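Local structure of cell division cycle protein 123 (Schizosaccharomyces pombe, 4ZGP) at residues V247-K251 and D252-L256; F186-A190 and S191-R195; K106-G109 and G110-P114; L22-K26 and N27-H31. The protein acts as an ATP-dependent chaperone that binds the gamma subunit of translation initiation factor eIF2, allowing it to assemble with the alpha and beta subunits. One frame throughout, in Å; residues are numbered along the deposited sequence. Where two conformers were deposited one is given.

How the contacts relate
Contacts 1 and 2 are direct neighbours, their centres about 8 Å apart: strands 243-250 and 193-199 run side by side in one sheet, V247 O lies 2.8 Å from F194 N, and Y248 OH probably bonds to H189 N at 2.9 Å. Contact 3 belongs to the other sheet. Its nearest atoms come within about 6 Å of contact 2, and ADP bridges the remaining gap, with F186 and V113 both reaching the adenine, in keeping with an ATP-grasp cleft between two sheets. Contact 4 stands apart, about 27 Å from contacts 1 and 2 and 31 Å from contact 3, centre to centre; its V29 side chain is about 13 Å from ADP.

Contact 1 (V247-K251 and D252-L256); sequences VYIHK and DRAWL
Y248 and W255 pair through both backbone bonds of an antiparallel beta hairpin, whose two short strands run 4.5 Å apart at closest approach with 157° between their directions. Y248 N gives to W255 O and W255 N gives back to Y248 O at 2.7 Å, while H250 and R253 close the end, H250 N reaching R253 O at 2.9 Å. K251 and D252 make the two-residue reversal, a type I' turn, both with positive phi.

I249 and A254 share one side of the hairpin, where CG1 of the isoleucine meets CB of the alanine at 4.0 Å; the same isoleucine packs onto helix 221-233. The other side carries Y248, H250, R253 and W255. With CG anti to the carbonyl carbon (chi1 -61°), the indole of W255 folds back beside its own strand, and its edge, at CD1, comes 3.5 Å from Y248 O. The extended R253 chain then crosses over one indole face, NE standing 3.3 Å above the plane and offset toward the rim. In the plane at the indole edge sits a water that accepts from W255 NE1 at 2.9 Å and donates to H250 O at 2.7 Å.

Contact 2 (F186-A190 and S191-R195); sequences FPMHA and STEFR. With ADP (adenosine-5'-diphosphate), chain C.
E193 OE1, whose water bridge leads across to A190, takes two hydrogen bonds in the conformer described: one from the ribose O3' of ADP at 2.7 Å, and a longer one from a water that also donates to A190 O at 2.8 Å. The other carboxylate oxygen, OE2, is in a salt bridge with R209, so both ends of the group are fixed. M188 comes in alongside the sugar, SD 3.5 Å from O2' of ADP.

At the base, F186 N donates almost straight (175°) to ADP N1 at 3.2 Å, while its ring turns one face to that edge of the adenine, CE1 lying 3.2 Å from ADP N6. An alanine at F186 would remove the ring, which would probably leave the N1 and N6 edge of the adenine without this apolar contact and freer to shift.

Between these groups the chain makes a tight turn: T192 N reaches H189 O from well above the carbonyl plane, at 3.1 Å, and S191 CB rests over one face of the H189 imidazole. This loop is the linker of the ATP-grasp cleft, leaving strand 180-184 of one sheet and entering strand 193-199 of the other, beside strand 243-250.

Contact 3 (K106-G109 and G110-P114); sequences KELG and GAVVP. With ADP (adenosine-5'-diphosphate), chain C.
L108 and V112 form the tight part of this helix-to-strand connection, in which helix 95-107 ends in a Schellman motif and the chain enters strand 112-115. Their side chains cross at about a right angle. With CD1 of the leucine anti to its CA (chi2 167°), the branch reaches out to V112 CG1 at 3.6 Å, and L108 CB backs the same methyl at 4.0 Å. Both residues are buried and also lean on strand 180-184, the leucine on E184 and the valine on L182.

The opposite character appears at the turn itself, where G109 is exposed and no side chains meet. G109 N returns to K106 O at 3.0 Å, ending the helix with positive phi, and G110 repeats the positive phi; a beta carbon on G110 would run into the carbonyl oxygen of G109. No direct backbone hydrogen bond spans the two halves of the connection. A water fills that role, donating to L108 O at 2.6 Å and to A111 O at 2.7 Å. Beyond the turn, A111 and V113 bond through their backbones to W185 and K183, placing the strand beside the nucleotide, where V113 CG2 lies 3.7 Å from C6 of the ADP adenine.

Contact 4 (L22-K26 and N27-H31); sequences LILTK and NQVLH
T25 holds OG1 between its backbone N and carbonyl carbon (chi1 68°), and Q28 sends CG away from its own carbonyl (chi1 -81°) in an otherwise extended chain; together these torsions fold each side chain onto the other's backbone as a capping box at the start of helix 26-31. T25, the N-cap, accepts from Q28 N with OG1 at 3.1 Å. In return Q28 OE1 takes the T25 N-H at 2.8 Å, the donor tilted a little out of the amide plane. The other end of that amide is engaged too: NE2 donates at 3.0 Å to a water that gives to I23 O at 2.9 Å. A leucine in place of Q28 would lose both amide ends, which would probably leave T25 N and the water without these partners and let the approach to the helix move.

Next to the box, L24 CD2 meets V29 CG2 at 3.6 Å, the two side chains crossing at about a right angle. Regular helical bonding follows, V29 N to T25 O at 3.3 Å and L30 N to K26 O at 3.0 Å. V29 O also accepts from the indole of W118, a residue of the ATP site. Chemically, the first turn draws on side chains for acceptors: T25 serves Q28 N and D164 serves K26 N, where the D164 carboxylate is also likely to suit the positive end of the helix dipole.

Contact 1 (V247-K251 and D252-L256)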
loop_
_atom_site.group_PDB
_atom_site.type_symbol
_atom_site.label_atom_id
_atom_site.label_comp_id
_atom_site.label_asym_id
_atom_site.label_seq_id
_atom_site.Cartn_x
_atom_site.Cartn_y
_atom_site.Cartn_z
ATOM N N VAL A 247 -4.672 -3.655 6.886
ATOM C CA VAL A 247 -5.954 -4.345 6.800
ATOM C C VAL A 247 -7.105 -3.396 7.052
ATOM O O VAL A 247 -6.978 -2.462 7.819
ATOM C CB VAL A 247 -6.054 -5.488 7.805
ATOM C CG1 VAL A 247 -5.101 -6.536 7.437
ATOM C CG2 VAL A 247 -5.787 -4.990 9.221
ATOM N N TYR A 248 -8.213 -3.648 6.367
ATOM C CA TYR A 248 -9.439 -2.907 6.590
ATOM C C TYR A 248 -10.467 -3.899 7.125
ATOM O O TYR A 248 -10.732 -4.925 6.504
ATOM C CB TYR A 248 -9.933 -2.256 5.301
ATOM C CG TYR A 248 -11.261 -1.547 5.488
ATOM C CD1 TYR A 248 -11.410 -0.562 6.451
ATOM C CD2 TYR A 248 -12.352 -1.851 4.677
ATOM C CE1 TYR A 248 -12.638 0.099 6.627
ATOM C CE2 TYR A 248 -13.582 -1.183 4.834
ATOM C CZ TYR A 248 -13.715 -0.217 5.812
ATOM O OH TYR A 248 -14.930 0.438 5.980
ATOM N N ILE A 249 -11.029 -3.614 8.291
ATOM C CA ILE A 249 -11.954 -4.560 8.905
ATOM C C ILE A 249 -13.316 -3.913 8.971
ATOM O O ILE A 249 -13.480 -2.852 9.542
ATOM C CB ILE A 249 -11.480 -5.003 10.301
ATOM C CG1 ILE A 249 -10.129 -5.712 10.168
ATOM C CG2 ILE A 249 -12.505 -5.960 10.936
ATOM C CD1 ILE A 249 -9.500 -6.176 11.487
ATOM N N HIS A 250 -14.286 -4.551 8.340
ATOM C CA HIS A 250 -15.595 -3.948 8.192
ATOM C C HIS A 250 -16.631 -5.059 8.266
ATOM O O HIS A 250 -16.529 -6.050 7.555
ATOM C CB HIS A 250 -15.685 -3.189 6.869
ATOM C CG HIS A 250 -17.001 -2.515 6.648
ATOM N ND1 HIS A 250 -17.400 -1.409 7.368
ATOM C CD2 HIS A 250 -18.002 -2.775 5.774
ATOM C CE1 HIS A 250 -18.595 -1.023 6.953
ATOM N NE2 HIS A 250 -18.983 -1.839 5.989
ATOM N N LYS A 251 -17.608 -4.903 9.157
ATOM C CA LYS A 251 -18.652 -5.917 9.328
ATOM C C LYS A 251 -18.093 -7.331 9.458
ATOM O O LYS A 251 -18.503 -8.234 8.721
ATOM C CB LYS A 251 -19.631 -5.865 8.156
ATOM C CG LYS A 251 -20.328 -4.539 7.973
ATOM C CD LYS A 251 -21.071 -4.533 6.636
ATOM C CE LYS A 251 -22.529 -4.141 6.785
ATOM N NZ LYS A 251 -23.238 -4.811 7.912
ATOM N N ASP A 252 -17.137 -7.500 10.374
ATOM C CA ASP A 252 -16.571 -8.798 10.745
ATOM C C ASP A 252 -15.812 -9.474 9.611
ATOM O O ASP A 252 -15.630 -10.692 9.620
ATOM C CB ASP A 252 -17.663 -9.746 11.259
ATOM C CG ASP A 252 -18.130 -9.385 12.648
ATOM O OD1 ASP A 252 -17.310 -8.849 13.430
ATOM O OD2 ASP A 252 -19.316 -9.637 12.959
ATOM N N ARG A 253 -15.372 -8.675 8.647
ATOM C CA ARG A 253 -14.595 -9.176 7.526
ATOM C C ARG A 253 -13.326 -8.352 7.366
ATOM O O ARG A 253 -13.380 -7.118 7.275
ATOM C CB ARG A 253 -15.410 -9.127 6.237
ATOM C CG ARG A 253 -14.688 -9.704 5.033
ATOM C CD ARG A 253 -15.639 -9.849 3.852
ATOM N NE ARG A 253 -14.989 -10.475 2.706
ATOM C CZ ARG A 253 -15.595 -10.740 1.553
ATOM N NH1 ARG A 253 -16.880 -10.433 1.384
ATOM N NH2 ARG A 253 -14.917 -11.314 0.567
ATOM N N ALA A 254 -12.193 -9.040 7.309
ATOM C CA ALA A 254 -10.910 -8.378 7.151
ATOM C C ALA A 254 -10.519 -8.394 5.681
ATOM O O ALA A 254 -10.671 -9.411 4.994
ATOM C CB ALA A 254 -9.845 -9.058 8.015
ATOM N N TRP A 255 -10.078 -7.245 5.188
ATOM C CA TRP A 255 -9.588 -7.121 3.833
ATOM C C TRP A 255 -8.125 -6.751 3.857
ATOM O O TRP A 255 -7.759 -5.779 4.499
ATOM C CB TRP A 255 -10.343 -6.033 3.077
ATOM C CG TRP A 255 -11.781 -6.299 2.964
ATOM C CD1 TRP A 255 -12.745 -6.045 3.902
ATOM C CD2 TRP A 255 -12.445 -6.878 1.843
ATOM N NE1 TRP A 255 -13.972 -6.448 3.434
ATOM C CE2 TRP A 255 -13.819 -6.948 2.164
ATOM C CE3 TRP A 255 -12.013 -7.338 0.590
ATOM C CZ2 TRP A 255 -14.768 -7.467 1.278
ATOM C CZ3 TRP A 255 -12.958 -7.847 -0.291
ATOM C CH2 TRP A 255 -14.320 -7.910 0.061
ATOM N N LEU A 256 -7.302 -7.484 3.122
ATOM C CA LEU A 256 -5.908 -7.075 2.944
ATOM C C LEU A 256 -5.820 -5.835 2.063
ATOM O O LEU A 256 -6.353 -5.825 0.966
ATOM C CB LEU A 256 -5.105 -8.230 2.325
ATOM C CG LEU A 256 -3.644 -7.927 1.997
ATOM C CD1 LEU A 256 -2.827 -7.769 3.292
ATOM C CD2 LEU A 256 -3.054 -9.058 1.148
HETATM O O HOH W 1 -16.425 -5.890 4.818
#

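Contact 2 (F186-A190 and S191-R195)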
loop_
_atom_site.group_PDB
_atom_site.type_symbol
_atom_site.label_atom_id
_atom_site.label_comp_id
_atom_site.label_asym_id
_atom_site.label_seq_id
_atom_site.Cartn_x
_atom_site.Cartn_y
_atom_site.Cartn_z
ATOM N N PHE A 186 -13.785 2.280 -2.826
ATOM C CA PHE A 186 -14.934 2.072 -1.978
ATOM C C PHE A 186 -14.799 2.996 -0.776
ATOM O O PHE A 186 -13.692 3.309 -0.337
ATOM C CB PHE A 186 -15.051 0.609 -1.556
ATOM C CG PHE A 186 -13.817 0.073 -0.921
ATOM C CD1 PHE A 186 -12.751 -0.375 -1.701
ATOM C CD2 PHE A 186 -13.703 0.035 0.463
ATOM C CE1 PHE A 186 -11.592 -0.867 -1.104
ATOM C CE2 PHE A 186 -12.548 -0.459 1.060
ATOM C CZ PHE A 186 -11.496 -0.905 0.270
ATOM N N PRO A 187 -15.923 3.481 -0.266
ATOM C CA PRO A 187 -15.789 4.305 0.931
ATOM C C PRO A 187 -15.320 3.421 2.087
ATOM O O PRO A 187 -15.905 2.367 2.311
ATOM C CB PRO A 187 -17.206 4.839 1.145
ATOM C CG PRO A 187 -18.095 3.769 0.549
ATOM C CD PRO A 187 -17.328 3.223 -0.630
ATOM N N MET A 188 -14.262 3.800 2.786
ATOM C CA MET A 188 -13.829 2.974 3.911
ATOM C C MET A 188 -13.712 3.800 5.185
ATOM O O MET A 188 -13.299 4.956 5.150
ATOM C CB MET A 188 -12.511 2.247 3.600
ATOM C CG MET A 188 -11.344 3.111 3.184
ATOM S SD MET A 188 -9.758 2.299 3.550
ATOM C CE MET A 188 -9.932 0.695 2.798
ATOM N N HIS A 189 -14.114 3.208 6.303
ATOM C CA HIS A 189 -14.012 3.867 7.600
ATOM C C HIS A 189 -12.539 3.941 7.994
ATOM O O HIS A 189 -11.925 2.918 8.257
ATOM C CB HIS A 189 -14.815 3.117 8.660
ATOM C CG HIS A 189 -15.088 3.917 9.900
ATOM N ND1 HIS A 189 -14.784 5.260 10.006
ATOM C CD2 HIS A 189 -15.662 3.571 11.076
ATOM C CE1 HIS A 189 -15.155 5.704 11.197
ATOM N NE2 HIS A 189 -15.688 4.699 11.865
ATOM N N ALA A 190 -11.978 5.144 8.025
ATOM C CA ALA A 190 -10.542 5.305 8.244
ATOM C C ALA A 190 -10.089 4.674 9.555
ATOM O O ALA A 190 -8.947 4.200 9.661
ATOM C CB ALA A 190 -10.163 6.785 8.215
ATOM N N SER A 191 -10.982 4.663 10.546
ATOM C CA SER A 191 -10.622 4.242 11.897
ATOM C C SER A 191 -10.717 2.737 12.105
ATOM O O SER A 191 -10.400 2.253 13.183
ATOM C CB SER A 191 -11.502 4.947 12.938
ATOM O OG SER A 191 -11.310 6.354 12.926
ATOM N N THR A 192 -11.176 1.987 11.109
ATOM C CA THR A 192 -11.130 0.530 11.262
ATOM C C THR A 192 -10.118 -0.073 10.282
ATOM O O THR A 192 -10.248 -1.237 9.863
ATOM C CB THR A 192 -12.511 -0.128 11.096
ATOM O OG1 THR A 192 -12.985 0.080 9.773
ATOM C CG2 THR A 192 -13.524 0.475 12.095
ATOM N N GLU A 193 -9.109 0.729 9.958
ATOM C CA GLU A 193 -7.961 0.215 9.228
ATOM C C GLU A 193 -6.782 0.080 10.188
ATOM O O GLU A 193 -6.605 0.895 11.098
ATOM C CB GLU A 193 -7.596 1.110 8.043
ATOM C CG GLU A 193 -7.104 0.304 6.850
ATOM C CD GLU A 193 -6.166 1.062 5.948
ATOM O OE1 GLU A 193 -6.314 2.300 5.832
ATOM O OE2 GLU A 193 -5.283 0.407 5.360
ATOM N N PHE A 194 -5.991 -0.969 9.991
ATOM C CA PHE A 194 -4.880 -1.238 10.911
ATOM C C PHE A 194 -3.603 -1.532 10.145
ATOM O O PHE A 194 -3.642 -2.011 9.016
ATOM C CB PHE A 194 -5.197 -2.430 11.834
ATOM C CG PHE A 194 -6.424 -2.234 12.668
ATOM C CD1 PHE A 194 -6.341 -1.602 13.902
ATOM C CD2 PHE A 194 -7.671 -2.641 12.194
ATOM C CE1 PHE A 194 -7.490 -1.389 14.683
ATOM C CE2 PHE A 194 -8.832 -2.445 12.983
ATOM C CZ PHE A 194 -8.733 -1.827 14.219
ATOM N N ARG A 195 -2.473 -1.285 10.795
ATOM C CA ARG A 195 -1.185 -1.669 10.244
ATOM C C ARG A 195 -0.595 -2.743 11.150
ATOM O O ARG A 195 -0.573 -2.573 12.361
ATOM C CB ARG A 195 -0.261 -0.466 10.142
ATOM C CG ARG A 195 1.147 -0.835 9.684
ATOM C CD ARG A 195 1.844 0.330 8.998
ATOM N NE ARG A 195 1.259 0.636 7.694
ATOM C CZ ARG A 195 1.724 1.568 6.870
ATOM N NH1 ARG A 195 2.765 2.305 7.234
ATOM N NH2 ARG A 195 1.146 1.765 5.676
HETATM P PB ADP C . -0.079 2.734 1.691
HETATM O O1B ADP C . 0.144 1.312 2.183
HETATM O O2B ADP C . 0.978 3.219 0.715
HETATM O O3B ADP C . -0.454 3.653 2.834
HETATM P PA ADP C . -2.742 1.877 0.936
HETATM O O1A ADP C . -2.587 1.024 2.171
HETATM O O2A ADP C . -3.133 1.299 -0.414
HETATM O O3A ADP C . -1.372 2.704 0.705
HETATM O "O5'" ADP C . -3.818 3.011 1.300
HETATM C "C5'" ADP C . -3.449 4.353 1.618
HETATM C "C4'" ADP C . -4.724 4.991 2.143
HETATM O "O4'" ADP C . -5.605 5.253 1.049
HETATM C "C3'" ADP C . -5.458 4.032 3.067
HETATM O "O3'" ADP C . -5.219 4.355 4.441
HETATM C "C2'" ADP C . -6.921 4.178 2.710
HETATM O "O2'" ADP C . -7.597 5.027 3.642
HETATM C "C1'" ADP C . -6.941 4.833 1.344
HETATM N N9 ADP C . -7.350 3.800 0.360
HETATM C C8 ADP C . -6.551 2.823 -0.121
HETATM N N7 ADP C . -7.226 2.037 -1.004
HETATM C C5 ADP C . -8.488 2.515 -1.095
HETATM C C6 ADP C . -9.708 2.156 -1.855
HETATM N N6 ADP C . -9.682 1.095 -2.704
HETATM N N1 ADP C . -10.823 2.912 -1.671
HETATM C C2 ADP C . -10.814 3.968 -0.828
HETATM N N3 ADP C . -9.741 4.353 -0.106
HETATM C C4 ADP C . -8.564 3.678 -0.196
HETATM O O HOH W 2 -7.050 4.788 7.730
#

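Contact 3 (K106-G109 and G110-P114)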
loop_
_atom_site.group_PDB
_atom_site.type_symbol
_atom_site.label_atom_id
_atom_site.label_comp_id
_atom_site.label_asym_id
_atom_site.label_seq_id
_atom_site.Cartn_x
_atom_site.Cartn_y
_atom_site.Cartn_z
ATOM N N LYS A 106 -14.017 1.890 -15.888
ATOM C CA LYS A 106 -15.370 1.421 -16.192
ATOM C C LYS A 106 -15.619 0.010 -15.656
ATOM O O LYS A 106 -16.641 -0.267 -15.012
ATOM C CB LYS A 106 -15.606 1.439 -17.705
ATOM C CG LYS A 106 -16.917 0.791 -18.123
ATOM C CD LYS A 106 -16.978 0.599 -19.645
ATOM C CE LYS A 106 -15.704 -0.054 -20.172
ATOM N NZ LYS A 106 -15.624 -0.047 -21.665
ATOM N N GLU A 107 -14.673 -0.877 -15.925
ATOM C CA GLU A 107 -14.745 -2.263 -15.455
ATOM C C GLU A 107 -14.760 -2.405 -13.933
ATOM O O GLU A 107 -15.221 -3.421 -13.407
ATOM C CB GLU A 107 -13.575 -3.053 -16.031
ATOM C CG GLU A 107 -13.745 -3.382 -17.507
ATOM C CD GLU A 107 -12.465 -3.878 -18.150
ATOM O OE1 GLU A 107 -12.445 -4.033 -19.389
ATOM O OE2 GLU A 107 -11.474 -4.100 -17.419
ATOM N N LEU A 108 -14.263 -1.398 -13.225
ATOM C CA LEU A 108 -14.228 -1.439 -11.759
ATOM C C LEU A 108 -15.424 -0.698 -11.167
ATOM O O LEU A 108 -15.531 -0.532 -9.953
ATOM C CB LEU A 108 -12.908 -0.859 -11.236
ATOM C CG LEU A 108 -11.680 -1.727 -11.555
ATOM C CD1 LEU A 108 -10.367 -0.990 -11.306
ATOM C CD2 LEU A 108 -11.703 -3.049 -10.762
ATOM N N GLY A 109 -16.331 -0.251 -12.030
ATOM C CA GLY A 109 -17.551 0.382 -11.561
ATOM C C GLY A 109 -17.548 1.898 -11.599
ATOM O O GLY A 109 -18.437 2.534 -11.025
ATOM N N GLY A 110 -16.553 2.485 -12.254
ATOM C CA GLY A 110 -16.522 3.927 -12.439
ATOM C C GLY A 110 -15.717 4.771 -11.463
ATOM O O GLY A 110 -15.619 5.981 -11.636
ATOM N N ALA A 111 -15.128 4.155 -10.443
ATOM C CA ALA A 111 -14.330 4.920 -9.487
ATOM C C ALA A 111 -13.164 4.073 -8.972
ATOM O O ALA A 111 -13.371 2.930 -8.556
ATOM C CB ALA A 111 -15.194 5.399 -8.336
ATOM N N VAL A 112 -11.953 4.631 -9.037
ATOM C CA VAL A 112 -10.747 3.897 -8.626
ATOM C C VAL A 112 -9.783 4.728 -7.774
ATOM O O VAL A 112 -9.849 5.956 -7.754
ATOM C CB VAL A 112 -9.956 3.366 -9.853
ATOM C CG1 VAL A 112 -10.857 2.541 -10.770
ATOM C CG2 VAL A 112 -9.296 4.504 -10.631
ATOM N N VAL A 113 -8.905 4.025 -7.059
ATOM C CA VAL A 113 -7.750 4.627 -6.407
ATOM C C VAL A 113 -6.491 4.118 -7.106
ATOM O O VAL A 113 -6.273 2.912 -7.178
ATOM C CB VAL A 113 -7.699 4.279 -4.896
ATOM C CG1 VAL A 113 -6.377 4.731 -4.291
ATOM C CG2 VAL A 113 -8.868 4.921 -4.144
ATOM N N PRO A 114 -5.681 5.026 -7.669
ATOM C CA PRO A 114 -4.498 4.611 -8.427
ATOM C C PRO A 114 -3.266 4.458 -7.553
ATOM O O PRO A 114 -3.182 5.148 -6.541
ATOM C CB PRO A 114 -4.294 5.761 -9.400
ATOM C CG PRO A 114 -4.743 6.977 -8.560
ATOM C CD PRO A 114 -5.906 6.479 -7.746
HETATM P PB ADP C . -0.079 2.734 1.691
HETATM O O1B ADP C . 0.144 1.312 2.183
HETATM O O2B ADP C . 0.978 3.219 0.715
HETATM O O3B ADP C . -0.454 3.653 2.834
HETATM P PA ADP C . -2.742 1.877 0.936
HETATM O O1A ADP C . -2.587 1.024 2.171
HETATM O O2A ADP C . -3.133 1.299 -0.414
HETATM O O3A ADP C . -1.372 2.704 0.705
HETATM O "O5'" ADP C . -3.818 3.011 1.300
HETATM C "C5'" ADP C . -3.449 4.353 1.618
HETATM C "C4'" ADP C . -4.724 4.991 2.143
HETATM O "O4'" ADP C . -5.605 5.253 1.049
HETATM C "C3'" ADP C . -5.458 4.032 3.067
HETATM O "O3'" ADP C . -5.219 4.355 4.441
HETATM C "C2'" ADP C . -6.921 4.178 2.710
HETATM O "O2'" ADP C . -7.597 5.027 3.642
HETATM C "C1'" ADP C . -6.941 4.833 1.344
HETATM N N9 ADP C . -7.350 3.800 0.360
HETATM C C8 ADP C . -6.551 2.823 -0.121
HETATM N N7 ADP C . -7.226 2.037 -1.004
HETATM C C5 ADP C . -8.488 2.515 -1.095
HETATM C C6 ADP C . -9.708 2.156 -1.855
HETATM N N6 ADP C . -9.682 1.095 -2.704
HETATM N N1 ADP C . -10.823 2.912 -1.671
HETATM C C2 ADP C . -10.814 3.968 -0.828
HETATM N N3 ADP C . -9.741 4.353 -0.106
HETATM C C4 ADP C . -8.564 3.678 -0.196
HETATM O O HOH W 3 -15.804 1.842 -8.950
#

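Contact 4 (L22-K26 and N27-H31)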
loop_
_atom_site.group_PDB
_atom_site.type_symbol
_atom_site.label_atom_id
_atom_site.label_comp_id
_atom_site.label_asym_id
_atom_site.label_seq_id
_atom_site.Cartn_x
_atom_site.Cartn_y
_atom_site.Cartn_z
ATOM N N LEU A 22 18.649 -3.567 11.157
ATOM C CA LEU A 22 17.646 -3.937 10.165
ATOM C C LEU A 22 18.166 -3.641 8.769
ATOM O O LEU A 22 18.487 -2.493 8.458
ATOM C CB LEU A 22 16.337 -3.172 10.386
ATOM C CG LEU A 22 15.209 -3.763 11.229
ATOM C CD1 LEU A 22 13.976 -2.878 11.107
ATOM C CD2 LEU A 22 14.889 -5.197 10.824
ATOM N N ILE A 23 18.240 -4.661 7.921
ATOM C CA ILE A 23 18.637 -4.437 6.534
ATOM C C ILE A 23 17.507 -4.789 5.556
ATOM O O ILE A 23 16.616 -5.587 5.866
ATOM C CB ILE A 23 19.911 -5.241 6.165
ATOM C CG1 ILE A 23 19.594 -6.724 5.985
ATOM C CG2 ILE A 23 20.998 -5.042 7.214
ATOM C CD1 ILE A 23 19.853 -7.225 4.578
ATOM N N LEU A 24 17.565 -4.173 4.381
ATOM C CA LEU A 24 16.578 -4.360 3.326
ATOM C C LEU A 24 17.221 -4.941 2.082
ATOM O O LEU A 24 18.208 -4.398 1.590
ATOM C CB LEU A 24 15.928 -3.026 2.984
ATOM C CG LEU A 24 14.786 -3.054 1.967
ATOM C CD1 LEU A 24 13.594 -3.791 2.534
ATOM C CD2 LEU A 24 14.408 -1.636 1.575
ATOM N N THR A 25 16.676 -6.033 1.559
ATOM C CA THR A 25 17.213 -6.588 0.321
ATOM C C THR A 25 16.339 -6.205 -0.873
ATOM O O THR A 25 15.154 -5.898 -0.721
ATOM C CB THR A 25 17.326 -8.112 0.369
ATOM O OG1 THR A 25 16.014 -8.679 0.387
ATOM C CG2 THR A 25 18.106 -8.571 1.606
ATOM N N LYS A 26 16.943 -6.225 -2.055
ATOM C CA LYS A 26 16.229 -6.064 -3.314
ATOM C C LYS A 26 15.023 -7.000 -3.423
ATOM O O LYS A 26 13.946 -6.581 -3.847
ATOM C CB LYS A 26 17.182 -6.310 -4.485
ATOM C CG LYS A 26 16.504 -6.382 -5.833
ATOM C CD LYS A 26 17.488 -6.799 -6.933
ATOM C CE LYS A 26 18.012 -8.217 -6.737
ATOM N NZ LYS A 26 17.366 -9.202 -7.658
ATOM N N ASN A 27 15.195 -8.261 -3.042
ATOM C CA ASN A 27 14.090 -9.213 -3.126
ATOM C C ASN A 27 12.931 -8.817 -2.207
ATOM O O ASN A 27 11.765 -9.020 -2.535
ATOM C CB ASN A 27 14.562 -10.642 -2.795
ATOM C CG ASN A 27 15.184 -11.346 -4.008
ATOM O OD1 ASN A 27 15.105 -10.847 -5.129
ATOM N ND2 ASN A 27 15.785 -12.503 -3.786
ATOM N N GLN A 28 13.247 -8.260 -1.048
ATOM C CA GLN A 28 12.174 -7.860 -0.135
ATOM C C GLN A 28 11.313 -6.770 -0.740
ATOM O O GLN A 28 10.090 -6.756 -0.538
ATOM C CB GLN A 28 12.735 -7.373 1.187
ATOM C CG GLN A 28 13.116 -8.477 2.147
ATOM C CD GLN A 28 13.788 -7.876 3.360
ATOM O OE1 GLN A 28 14.947 -7.467 3.289
ATOM N NE2 GLN A 28 13.041 -7.748 4.459
ATOM N N VAL A 29 11.953 -5.853 -1.465
ATOM C CA VAL A 29 11.235 -4.776 -2.155
ATOM C C VAL A 29 10.416 -5.329 -3.335
ATOM O O VAL A 29 9.236 -4.980 -3.517
ATOM C CB VAL A 29 12.226 -3.670 -2.635
ATOM C CG1 VAL A 29 11.543 -2.685 -3.560
ATOM C CG2 VAL A 29 12.813 -2.944 -1.430
ATOM N N LEU A 30 11.026 -6.211 -4.109
ATOM C CA LEU A 30 10.337 -6.850 -5.232
ATOM C C LEU A 30 9.110 -7.653 -4.796
ATOM O O LEU A 30 8.103 -7.682 -5.510
ATOM C CB LEU A 30 11.291 -7.780 -6.008
ATOM C CG LEU A 30 12.361 -7.136 -6.898
ATOM C CD1 LEU A 30 13.289 -8.214 -7.451
ATOM C CD2 LEU A 30 11.714 -6.342 -8.029
ATOM N N HIS A 31 9.198 -8.331 -3.647
ATOM C CA HIS A 31 8.092 -9.157 -3.176
ATOM C C HIS A 31 6.867 -8.334 -2.771
ATOM O O HIS A 31 5.755 -8.869 -2.701
ATOM C CB HIS A 31 8.534 -10.022 -1.984
ATOM C CG HIS A 31 9.561 -11.046 -2.352
ATOM N ND1 HIS A 31 10.394 -11.637 -1.426
ATOM C CD2 HIS A 31 9.917 -11.553 -3.556
ATOM C CE1 HIS A 31 11.198 -12.490 -2.041
ATOM N NE2 HIS A 31 10.930 -12.455 -3.335
HETATM O O HOH W 4 13.936 -6.009 6.793
#